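Local coordinates for enoyl-CoA hydratase (Mycobacterium smegmatis, PDB 3PE8), which probably catalyses the reversible addition of water to the double bond of 2-trans-enoyl-CoA thioesters, and binds a zinc ion, at residues A[97-102]-A[109-114]. Numbering follows the deposited sequence.
With ZN (zinc ion), chain C.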
loop_
_atom_site.group_PDB
_atom_site.type_symbol
_atom_site.label_atom_id
_atom_site.label_comp_id
_atom_site.label_asym_id
_atom_site.label_seq_id
_atom_site.Cartn_x
_atom_site.Cartn_y
_atom_site.Cartn_z
ATOM N N GLY A 97 11.125 24.441 11.347
ATOM C CA GLY A 97 10.114 25.480 11.578
ATOM C C GLY A 97 10.232 25.992 12.983
ATOM O O GLY A 97 10.132 25.189 13.947
ATOM N N ALA A 98 10.449 27.308 13.141
ATOM C CA ALA A 98 10.510 27.954 14.459
ATOM C C ALA A 98 9.200 28.697 14.606
ATOM O O ALA A 98 9.003 29.797 14.055
ATOM C CB ALA A 98 11.724 28.886 14.559
ATOM N N ILE A 99 8.267 28.050 15.286
ATOM C CA ILE A 99 6.878 28.555 15.334
ATOM C C ILE A 99 6.749 29.558 16.462
ATOM O O ILE A 99 6.738 29.187 17.653
ATOM C CB ILE A 99 5.892 27.419 15.503
ATOM C CG1 ILE A 99 6.164 26.251 14.522
ATOM C CG2 ILE A 99 4.454 27.961 15.318
ATOM C CD1 ILE A 99 6.213 26.690 13.030
ATOM N N ASN A 100 6.618 30.832 16.086
ATOM C CA ASN A 100 6.690 31.962 17.013
ATOM C C ASN A 100 5.342 32.433 17.560
ATOM O O ASN A 100 5.300 33.285 18.422
ATOM C CB ASN A 100 7.379 33.145 16.336
ATOM C CG ASN A 100 6.666 33.581 15.064
ATOM O OD1 ASN A 100 6.631 32.822 14.084
ATOM N ND2 ASN A 100 6.079 34.783 15.067
ATOM N N GLY A 101 4.247 31.915 17.017
ATOM C CA GLY A 101 2.905 32.364 17.349
ATOM C C GLY A 101 1.916 31.449 16.636
ATOM O O GLY A 101 2.258 30.302 16.292
ATOM N N ALA A 102 0.706 31.953 16.412
ATOM C CA ALA A 102 -0.355 31.151 15.821
ATOM C C ALA A 102 0.022 30.664 14.423
ATOM O O ALA A 102 0.556 31.418 13.602
ATOM C CB ALA A 102 -1.683 31.952 15.765
ATOM N N GLU A 109 -0.523 23.931 7.785
ATOM C CA GLU A 109 0.015 23.087 6.705
ATOM C C GLU A 109 1.487 23.438 6.413
ATOM O O GLU A 109 2.302 22.533 6.250
ATOM C CB GLU A 109 -0.837 23.202 5.447
ATOM C CG GLU A 109 -2.178 22.444 5.624
ATOM C CD GLU A 109 -3.203 22.659 4.535
ATOM O OE1 GLU A 109 -3.620 21.658 3.913
ATOM O OE2 GLU A 109 -3.594 23.827 4.350
ATOM N N LEU A 110 1.837 24.724 6.428
ATOM C CA LEU A 110 3.269 25.088 6.290
ATOM C C LEU A 110 4.113 24.472 7.398
ATOM O O LEU A 110 5.175 23.887 7.150
ATOM C CB LEU A 110 3.487 26.600 6.248
ATOM C CG LEU A 110 3.293 27.406 4.999
ATOM C CD1 LEU A 110 3.946 28.788 5.255
ATOM C CD2 LEU A 110 3.877 26.777 3.724
ATOM N N ALA A 111 3.630 24.543 8.639
ATOM C CA ALA A 111 4.355 23.954 9.753
ATOM C C ALA A 111 4.521 22.456 9.577
ATOM O O ALA A 111 5.571 21.910 9.870
ATOM C CB ALA A 111 3.658 24.292 11.105
ATOM N N LEU A 112 3.454 21.786 9.122
ATOM C CA LEU A 112 3.431 20.341 8.907
ATOM C C LEU A 112 4.410 19.872 7.810
ATOM O O LEU A 112 4.784 18.707 7.808
ATOM C CB LEU A 112 1.999 19.868 8.609
ATOM C CG LEU A 112 1.053 19.920 9.806
ATOM C CD1 LEU A 112 -0.431 19.758 9.329
ATOM C CD2 LEU A 112 1.365 18.872 10.865
ATOM N N TYR A 113 4.765 20.740 6.872
ATOM C CA TYR A 113 5.769 20.414 5.865
ATOM C C TYR A 113 7.193 20.384 6.421
ATOM O O TYR A 113 8.072 19.761 5.832
ATOM C CB TYR A 113 5.783 21.446 4.730
ATOM C CG TYR A 113 4.756 21.280 3.652
ATOM C CD1 TYR A 113 4.766 20.205 2.816
ATOM C CD2 TYR A 113 3.789 22.243 3.466
ATOM C CE1 TYR A 113 3.842 20.062 1.797
ATOM C CE2 TYR A 113 2.850 22.120 2.448
ATOM C CZ TYR A 113 2.870 21.029 1.630
ATOM O OH TYR A 113 1.925 20.924 0.620
ATOM N N CYS A 114 7.442 21.116 7.500
ATOM C CA CYS A 114 8.812 21.181 8.028
ATOM C C CYS A 114 9.299 19.828 8.530
ATOM O O CYS A 114 8.517 19.031 9.024
ATOM C CB CYS A 114 8.900 22.209 9.148
ATOM S SG CYS A 114 8.553 23.925 8.642
HETATM ZN ZN ZN C . -5.263 24.596 3.471
HETATM O O HOH W 1 -5.435 26.820 3.748
HETATM O O HOH W 2 -5.485 24.150 1.652
#
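Cys114 sets its sulfur over the backbone of Gly97, SG lying 3.7 Å from Gly97 CA and 3.8 Å from Gly97 N. Gly97 carries no side chain, and the sulfur rests directly against its backbone. Cys114 SG lies beside its own backbone N (chi1 -63°), which turns it to the strand. About one turn before Cys114, Ala111 meets the delta methyl of Ile99 with its own methyl, CB to CD1 4.0 Å. Ile99 CG1 stands anti to its carbonyl carbon (chi1 -48°), and chi2 of -55° brings CD1 round to the helix. No hydrogen bond crosses between the segments.

The two contacts dock helix 106-113 on strand 95-99, near the middle of the crotonase-fold core. Strands 95-99 and 116-120 are parallel neighbours joined by backbone bonds from Gly97 and Ile99, and the chain between them runs through short strand 102-104 and helix 106-113, a beta-alpha-beta crossover with an extra strand inserted. Cys114 N bonds to Ala111 O at 3.1 Å, tying Cys114 to the preceding turn. From the same helix Glu109 binds zinc through OE2 at 2.0 Å, with His129 and two waters, while its OE1 accepts bonds from Trp138 N and Leu140 N. Strand and helix thus meet by van der Waals packing alone, whereas the buried Glu109 carboxylate, held at both oxygens, should have little freedom to rotate.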